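Local coordinates for protein ubiquitin-conjugating enzyme E2, putative (Trypanosoma cruzi, PDB 4DS2) that probably acts as an E2 ubiquitin-conjugating enzyme, carrying activated ubiquitin as a cysteine thioester and passing it on towards substrate proteins, at residues K11-D16 / T48-I53; S62-A67 / R130-Y135; H83-V88 / M109-W114. One frame throughout, in Å; residues are numbered along the deposited sequence.

Interaction 1 (K11-D16 / T48-I53); sequences KRIIKD and TIYNWI
Ile13 of helix 11-27 points its CB at the turn 48-51 and divides there into two branches. The methyl CG2 is anti to the backbone N (chi1 -65° for CG1) and reaches over the turn, 3.2 Å from Ile49 O. On its way it lies 4.1 Å from Ile49 CB and also comes near Trp52 NE1 and CZ2. The longer branch runs fully extended through CG1 to CD1, whose methyl meets the Tyr50 ring 3.5 Å from CE1, the two side chains crossing at about a right angle. Ile49 O already has a donor: Trp52 NE1 bonds it over 2.7 Å, tying the indole back onto the type I turn. That holds the benzo edge against the helix, where CZ2 lies 3.4 Å from Ile13 O, near the indole plane, and CH2 approaches the backbone of Asp16. Asp16 OD2 bonds Tyr81 OH and Ala120 N, while Arg12 NH1 adds a salt bridge to it whose hydrogen bond is bent and weak. One and two turns beyond Ile13, Leu17 and Leu20 also touch Trp52, and Val75 of strand 70-76 meets it too, so the N-terminal helix packs on the sheet beside the hairpin joining strands 40-46 and 51-57.

Interaction 2 (S62-A67 / R130-Y135); sequences SVYGGA and RVFSQY
Tyr64 sets its ring between Phe132 and Tyr135, and the three form an aromatic cluster. Its CE2 edge is directed at one face of Tyr135, an edge-to-face (T-shaped) pair with planes at 88° and CE2 3.9 Å from Tyr135 CE1. Phe132 meets the root of the same ring: its CD1 lies 3.6 Å from Tyr64 CG and equally close to CB, the planes inclined at 39°. Tyr64 CG stands anti to its own carbonyl carbon (chi1 -63°), which sends the ring across the end of helix 120-132, with CE2 near Val131 O. Beside it, Ser62 CB lies near Phe132 O.

Two waters stitch the polar rims. One donates to both Tyr64 OH, at 2.7 Å, and Val131 O, at 3.0 Å; the other bonds Tyr135 OH at 2.9 Å and takes a weak bond from Val63 N. Tyr64 OH also bonds Tyr95 O, so the phenol tip is gripped from two quarters.

Further out, Gly65 N bonds Ser62 O and closes the bend that presents Tyr64. Tyr71 acts twice, its hydroxyl bonding Tyr64 O and its ring meeting Phe132, and Arg148 NH2 holds Tyr135 O. Phe158 of helix 155-162 touches both tyrosines, and Val162 adds to the cover of Tyr64. In this E2 fold the contact joins the loop between strands 51-57 and 70-76 to the C-terminal end of helix 120-132; the sequence Ser-Val-Tyr-Gly-Gly-Ala resembles the Ser-Pro-Tyr-x-Gly-Gly segment found at this place in many ubiquitin-conjugating enzymes.

Interaction 3 (H83-V88 / M109-W114); sequences HEPPTV and MVNDFW
Pro85 lies flat against the indole of Trp114, and this pair accounts for most of the surface the contact buries. The CB of the proline sits over the six-membered ring, 3.6 Å from its centroid and 17° off the normal, a CH-pi contact. The rest of the pyrrolidine follows the indole back towards its stem: CG lies over the Trp114 CG region, and Pro85 CD is 3.6 Å from Trp114 CD1. The two side chains run past each other in opposite senses. Trp114 carries its CG anti to the backbone N (chi1 -180°), which swings the indole out over the proline.

The indole edge is held as well. Trp114 NE1 has its stronger acceptor in Pro82 O, and makes a weak, bent bond of 3.4 Å to His83 O, with 126° at the hydrogen. Face and edge of the ring are therefore engaged by one short run of chain, 82-85, which should limit how far the indole can turn.

Val110 supplies the third surface. Its CG1, anti to the backbone N, meets Pro85 CG at 3.5 Å, while Asn111 OD1 comes 3.3 Å from the same Pro85 CG. Beyond the contact, Val123 of helix 120-132 also touches Trp114, and the neighbouring Pro86 is buried against Val75, Phe77 and Tyr81.

Pro85 and Pro86 close the Tyr-Pro-x-x-Pro-Pro run that leads into strand 87-90, and Trp114 belongs to the Trp-Thr-Pro sequence after helix 108-111. Both are hallmarks of the E2 family, in which this tryptophan follows the short helix just beyond the catalytic cysteine; the packing thus ties the last strand's lead-in to the chain leaving the probable active-site region.

How the interactions relate
All three contacts belong to one E2 domain. Interactions 1 and 3 both reach its four-stranded sheet, their centres 15 Å apart and their nearest atoms about 5 Å apart, without touching. Tyr81 connects their surroundings, bonding Asp16 of interaction 1 and packing on Pro86 of interaction 3. Interaction 2 lies across the chain's centre from both, its centre 27 Å from that of interaction 1. It meets interaction 3 directly through Met109, whose CE lies 3.8 Å from Val131 CG2, packing helix 108-111 on helix 120-132. By family resemblance the catalytic cysteine should lie just before helix 108-111, which places interaction 3 closest to it in sequence.

Interaction 1 (K11-D16 / T48-I53)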
# COMPACT_ATOMS: atom_id res chain seq x y z
N LYS A 11 -20.02 5.26 9.67
CA LYS A 11 -20.02 6.63 9.17
C LYS A 11 -18.68 6.98 8.50
O LYS A 11 -18.65 7.65 7.43
CB LYS A 11 -20.36 7.62 10.30
CG LYS A 11 -20.99 8.93 9.84
CD LYS A 11 -19.95 9.92 9.27
CE LYS A 11 -20.32 10.62 7.95
NZ LYS A 11 -19.44 11.82 7.70
N ARG A 12 -17.58 6.49 9.08
CA ARG A 12 -16.23 6.87 8.65
C ARG A 12 -15.62 6.06 7.52
O ARG A 12 -14.75 6.57 6.81
CB ARG A 12 -15.28 6.86 9.83
CG ARG A 12 -15.38 8.10 10.71
CD ARG A 12 -14.62 9.27 10.09
NE ARG A 12 -13.27 9.29 10.64
CZ ARG A 12 -12.18 8.90 10.02
NH1 ARG A 12 -12.22 8.47 8.78
NH2 ARG A 12 -11.02 8.97 10.64
N ILE A 13 -16.02 4.81 7.34
CA ILE A 13 -15.53 4.04 6.21
C ILE A 13 -16.11 4.66 4.92
O ILE A 13 -15.38 4.84 3.91
CB ILE A 13 -15.93 2.54 6.27
CG1 ILE A 13 -15.28 1.80 7.45
CG2 ILE A 13 -15.50 1.83 5.00
CD1 ILE A 13 -15.64 0.34 7.54
N ILE A 14 -17.43 4.91 4.95
CA ILE A 14 -18.19 5.49 3.84
C ILE A 14 -17.66 6.91 3.54
O ILE A 14 -17.32 7.22 2.37
CB ILE A 14 -19.70 5.51 4.17
CG1 ILE A 14 -20.27 4.08 4.20
CG2 ILE A 14 -20.47 6.37 3.19
CD1 ILE A 14 -21.49 3.85 5.06
N LYS A 15 -17.53 7.74 4.59
CA LYS A 15 -16.95 9.10 4.44
C LYS A 15 -15.53 9.05 3.80
O LYS A 15 -15.25 9.82 2.86
CB LYS A 15 -16.92 9.84 5.77
CG LYS A 15 -16.48 11.32 5.68
CD LYS A 15 -15.33 11.67 6.66
CE LYS A 15 -15.06 13.18 6.76
NZ LYS A 15 -14.00 13.64 7.72
N ASP A 16 -14.67 8.15 4.28
CA ASP A 16 -13.33 7.96 3.68
C ASP A 16 -13.28 7.36 2.29
O ASP A 16 -12.34 7.67 1.55
CB ASP A 16 -12.42 7.13 4.57
CG ASP A 16 -12.03 7.85 5.84
OD1 ASP A 16 -12.57 8.95 6.14
OD2 ASP A 16 -11.18 7.32 6.57
N THR A 48 -18.27 -5.22 -0.31
CA THR A 48 -18.66 -4.83 1.04
C THR A 48 -17.91 -3.56 1.22
O THR A 48 -16.93 -3.36 0.51
CB THR A 48 -18.23 -5.90 2.06
OG1 THR A 48 -19.16 -6.99 1.99
CG2 THR A 48 -18.20 -5.40 3.38
N ILE A 49 -18.35 -2.66 2.11
CA ILE A 49 -17.59 -1.42 2.36
C ILE A 49 -16.29 -1.69 3.11
O ILE A 49 -15.42 -0.83 3.20
CB ILE A 49 -18.40 -0.35 3.11
CG1 ILE A 49 -18.79 -0.82 4.53
CG2 ILE A 49 -19.66 0.00 2.33
CD1 ILE A 49 -19.38 0.25 5.43
N TYR A 50 -16.16 -2.92 3.59
CA TYR A 50 -15.07 -3.37 4.45
C TYR A 50 -13.88 -3.90 3.70
O TYR A 50 -12.83 -4.17 4.29
CB TYR A 50 -15.58 -4.46 5.40
CG TYR A 50 -16.56 -3.88 6.39
CD1 TYR A 50 -16.11 -3.26 7.56
CD2 TYR A 50 -17.92 -3.85 6.11
CE1 TYR A 50 -17.00 -2.70 8.45
CE2 TYR A 50 -18.81 -3.28 6.98
CZ TYR A 50 -18.35 -2.71 8.14
OH TYR A 50 -19.25 -2.18 9.00
N ASN A 51 -14.03 -3.97 2.38
CA ASN A 51 -13.03 -4.50 1.56
C ASN A 51 -12.90 -3.68 0.28
O ASN A 51 -13.79 -3.68 -0.58
CB ASN A 51 -13.40 -5.93 1.32
CG ASN A 51 -12.21 -6.78 1.26
OD1 ASN A 51 -11.31 -6.55 0.43
ND2 ASN A 51 -12.13 -7.70 2.21
N TRP A 52 -11.81 -2.93 0.18
CA TRP A 52 -11.58 -2.12 -1.00
C TRP A 52 -10.47 -2.72 -1.78
O TRP A 52 -9.40 -2.87 -1.27
CB TRP A 52 -11.17 -0.70 -0.65
CG TRP A 52 -12.03 0.08 0.32
CD1 TRP A 52 -13.23 -0.29 0.92
CD2 TRP A 52 -11.77 1.44 0.78
NE1 TRP A 52 -13.71 0.72 1.71
CE2 TRP A 52 -12.87 1.79 1.66
CE3 TRP A 52 -10.76 2.37 0.55
CZ2 TRP A 52 -12.94 3.03 2.29
CZ3 TRP A 52 -10.83 3.62 1.18
CH2 TRP A 52 -11.91 3.94 2.03
N ILE A 53 -10.75 -3.09 -3.02
CA ILE A 53 -9.74 -3.57 -3.98
C ILE A 53 -9.28 -2.37 -4.81
O ILE A 53 -10.10 -1.67 -5.42
CB ILE A 53 -10.31 -4.67 -4.91
CG1 ILE A 53 -11.01 -5.79 -4.09
CG2 ILE A 53 -9.20 -5.23 -5.83
CD1 ILE A 53 -12.50 -5.67 -3.91

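Interaction 2 (S62-A67 / R130-Y135)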
# COMPACT_ATOMS: atom_id res chain seq x y z
N SER A 62 10.75 4.87 -9.24
CA SER A 62 11.26 3.71 -8.52
C SER A 62 11.51 2.45 -9.37
O SER A 62 11.02 2.33 -10.49
CB SER A 62 10.34 3.38 -7.33
OG SER A 62 9.16 2.71 -7.74
N VAL A 63 12.27 1.52 -8.78
CA VAL A 63 12.54 0.18 -9.32
C VAL A 63 11.28 -0.54 -9.77
O VAL A 63 11.28 -1.29 -10.76
CB VAL A 63 13.22 -0.72 -8.24
CG1 VAL A 63 14.65 -1.07 -8.64
CG2 VAL A 63 13.19 -0.09 -6.85
N TYR A 64 10.22 -0.30 -8.98
CA TYR A 64 8.88 -0.94 -9.09
C TYR A 64 7.90 -0.35 -10.12
O TYR A 64 6.92 -1.00 -10.48
CB TYR A 64 8.18 -0.84 -7.73
CG TYR A 64 8.90 -1.59 -6.62
CD1 TYR A 64 8.75 -2.97 -6.47
CD2 TYR A 64 9.75 -0.94 -5.74
CE1 TYR A 64 9.41 -3.65 -5.48
CE2 TYR A 64 10.41 -1.62 -4.74
CZ TYR A 64 10.24 -2.98 -4.62
OH TYR A 64 10.88 -3.68 -3.62
N GLY A 65 8.16 0.88 -10.57
CA GLY A 65 7.32 1.51 -11.60
C GLY A 65 8.00 1.57 -12.95
O GLY A 65 7.68 2.42 -13.75
N GLY A 66 8.93 0.64 -13.20
CA GLY A 66 9.73 0.61 -14.43
C GLY A 66 8.91 0.53 -15.70
O GLY A 66 8.84 1.50 -16.44
N ALA A 67 8.28 -0.63 -15.94
CA ALA A 67 7.46 -0.85 -17.14
C ALA A 67 6.02 -0.33 -17.01
O ALA A 67 5.13 -0.75 -17.77
CB ALA A 67 7.44 -2.35 -17.48
N ARG A 130 6.09 3.89 1.37
CA ARG A 130 7.03 3.15 2.19
C ARG A 130 7.65 2.00 1.41
O ARG A 130 8.84 1.79 1.44
CB ARG A 130 6.32 2.66 3.46
CG ARG A 130 7.11 1.73 4.33
CD ARG A 130 8.39 2.34 4.81
NE ARG A 130 9.07 1.38 5.66
CZ ARG A 130 10.33 1.50 6.06
NH1 ARG A 130 11.07 2.54 5.68
NH2 ARG A 130 10.86 0.57 6.85
N VAL A 131 6.81 1.25 0.71
CA VAL A 131 7.25 0.05 0.02
C VAL A 131 7.94 0.31 -1.33
O VAL A 131 8.99 -0.27 -1.64
CB VAL A 131 6.08 -0.90 -0.13
CG1 VAL A 131 6.45 -2.10 -1.01
CG2 VAL A 131 5.65 -1.33 1.27
N PHE A 132 7.35 1.20 -2.12
CA PHE A 132 7.87 1.50 -3.45
C PHE A 132 9.04 2.50 -3.46
O PHE A 132 9.87 2.50 -4.39
CB PHE A 132 6.73 2.06 -4.32
CG PHE A 132 5.69 1.04 -4.73
CD1 PHE A 132 6.01 -0.32 -4.86
CD2 PHE A 132 4.41 1.45 -5.05
CE1 PHE A 132 5.07 -1.24 -5.26
CE2 PHE A 132 3.47 0.53 -5.48
CZ PHE A 132 3.80 -0.81 -5.58
N SER A 133 9.07 3.37 -2.44
CA SER A 133 9.96 4.52 -2.42
C SER A 133 10.88 4.65 -1.22
O SER A 133 12.00 5.08 -1.39
CB SER A 133 9.17 5.80 -2.62
OG SER A 133 8.93 5.94 -4.00
N GLN A 134 10.44 4.29 -0.01
CA GLN A 134 11.30 4.47 1.14
C GLN A 134 11.79 3.15 1.69
O GLN A 134 12.10 3.04 2.86
CB GLN A 134 10.60 5.26 2.25
CG GLN A 134 9.98 6.60 1.82
CD GLN A 134 10.98 7.65 1.28
OE1 GLN A 134 12.20 7.54 1.46
NE2 GLN A 134 10.44 8.70 0.65
N TYR A 135 11.92 2.15 0.85
CA TYR A 135 12.27 0.82 1.33
C TYR A 135 13.70 0.68 1.85
O TYR A 135 13.92 -0.14 2.78
CB TYR A 135 12.04 -0.25 0.25
CG TYR A 135 12.72 0.05 -1.06
CD1 TYR A 135 12.10 0.89 -2.00
CD2 TYR A 135 13.97 -0.47 -1.36
CE1 TYR A 135 12.71 1.18 -3.21
CE2 TYR A 135 14.59 -0.19 -2.57
CZ TYR A 135 13.95 0.63 -3.50
OH TYR A 135 14.53 0.92 -4.72
O HOH W 1 13.15 3.19 -5.89
O HOH W 2 10.27 -2.89 -1.07

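Interaction 3 (H83-V88 / M109-W114)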
# COMPACT_ATOMS: atom_id res chain seq x y z
N HIS A 83 -10.87 3.63 15.14
CA HIS A 83 -10.00 3.22 16.26
C HIS A 83 -8.85 2.37 15.84
O HIS A 83 -7.73 2.71 16.16
CB HIS A 83 -10.84 2.57 17.34
CG HIS A 83 -12.05 3.40 17.71
ND1 HIS A 83 -11.94 4.55 18.42
CD2 HIS A 83 -13.40 3.28 17.38
CE1 HIS A 83 -13.17 5.10 18.59
NE2 HIS A 83 -14.06 4.32 17.96
N GLU A 84 -9.08 1.32 15.03
CA GLU A 84 -7.95 0.65 14.34
C GLU A 84 -8.01 0.84 12.85
O GLU A 84 -9.08 0.69 12.26
CB GLU A 84 -7.84 -0.87 14.56
CG GLU A 84 -7.63 -1.27 16.00
CD GLU A 84 -8.94 -1.16 16.74
OE1 GLU A 84 -9.89 -1.70 16.13
OE2 GLU A 84 -9.03 -0.53 17.85
N PRO A 85 -6.85 1.10 12.23
CA PRO A 85 -6.80 1.31 10.82
C PRO A 85 -6.93 0.00 10.06
O PRO A 85 -6.82 -1.06 10.65
CB PRO A 85 -5.41 1.93 10.63
CG PRO A 85 -4.57 1.38 11.71
CD PRO A 85 -5.49 0.98 12.82
N PRO A 86 -7.16 0.08 8.75
CA PRO A 86 -7.30 -1.10 7.92
C PRO A 86 -5.97 -1.75 7.63
O PRO A 86 -4.94 -1.15 7.80
CB PRO A 86 -7.79 -0.53 6.60
CG PRO A 86 -7.18 0.82 6.57
CD PRO A 86 -7.33 1.32 7.98
N THR A 87 -6.03 -2.96 7.13
CA THR A 87 -4.87 -3.72 6.75
C THR A 87 -4.73 -3.53 5.25
O THR A 87 -5.71 -3.64 4.51
CB THR A 87 -5.07 -5.20 7.12
OG1 THR A 87 -4.86 -5.33 8.52
CG2 THR A 87 -4.10 -6.14 6.40
N VAL A 88 -3.53 -3.22 4.81
CA VAL A 88 -3.20 -3.29 3.38
C VAL A 88 -2.48 -4.62 3.08
O VAL A 88 -1.72 -5.13 3.93
CB VAL A 88 -2.40 -2.05 2.95
CG1 VAL A 88 -2.12 -2.02 1.45
CG2 VAL A 88 -3.18 -0.79 3.36
N MET A 109 4.00 -0.93 10.42
CA MET A 109 4.15 0.06 9.39
C MET A 109 3.10 1.13 9.52
O MET A 109 3.39 2.28 9.36
CB MET A 109 4.01 -0.59 8.03
CG MET A 109 4.29 0.33 6.86
SD MET A 109 4.49 -0.64 5.35
CE MET A 109 4.13 0.62 4.13
N VAL A 110 1.87 0.72 9.77
CA VAL A 110 0.76 1.65 9.85
C VAL A 110 0.44 2.02 11.29
O VAL A 110 0.08 3.15 11.56
CB VAL A 110 -0.51 1.06 9.17
CG1 VAL A 110 -1.77 1.81 9.63
CG2 VAL A 110 -0.40 1.09 7.66
N ASN A 111 0.57 1.06 12.20
CA ASN A 111 0.03 1.18 13.56
C ASN A 111 0.85 2.03 14.49
O ASN A 111 0.29 2.62 15.43
CB ASN A 111 -0.14 -0.20 14.20
CG ASN A 111 -1.25 -1.00 13.56
OD1 ASN A 111 -2.07 -0.47 12.83
ND2 ASN A 111 -1.26 -2.27 13.83
N ASP A 112 2.14 2.13 14.24
CA ASP A 112 3.00 3.02 15.03
C ASP A 112 2.59 4.49 14.89
O ASP A 112 2.76 5.28 15.84
CB ASP A 112 4.48 2.87 14.64
CG ASP A 112 5.02 1.47 14.87
OD1 ASP A 112 4.26 0.57 15.26
OD2 ASP A 112 6.22 1.27 14.64
N PHE A 113 2.00 4.82 13.74
CA PHE A 113 1.74 6.21 13.34
C PHE A 113 0.24 6.57 13.24
O PHE A 113 -0.13 7.67 12.81
CB PHE A 113 2.41 6.47 11.98
CG PHE A 113 3.75 5.85 11.88
CD1 PHE A 113 4.80 6.29 12.66
CD2 PHE A 113 3.99 4.80 11.01
CE1 PHE A 113 6.05 5.70 12.58
CE2 PHE A 113 5.24 4.20 10.92
CZ PHE A 113 6.27 4.65 11.71
N TRP A 114 -0.61 5.65 13.65
CA TRP A 114 -2.05 5.85 13.47
C TRP A 114 -2.61 6.69 14.57
O TRP A 114 -2.26 6.52 15.72
CB TRP A 114 -2.77 4.49 13.41
CG TRP A 114 -4.26 4.62 13.22
CD1 TRP A 114 -5.24 4.35 14.15
CD2 TRP A 114 -4.97 5.10 12.04
NE1 TRP A 114 -6.47 4.60 13.64
CE2 TRP A 114 -6.39 5.07 12.39
CE3 TRP A 114 -4.60 5.54 10.78
CZ2 TRP A 114 -7.37 5.44 11.50
CZ3 TRP A 114 -5.61 5.92 9.88
CH2 TRP A 114 -6.96 5.87 10.24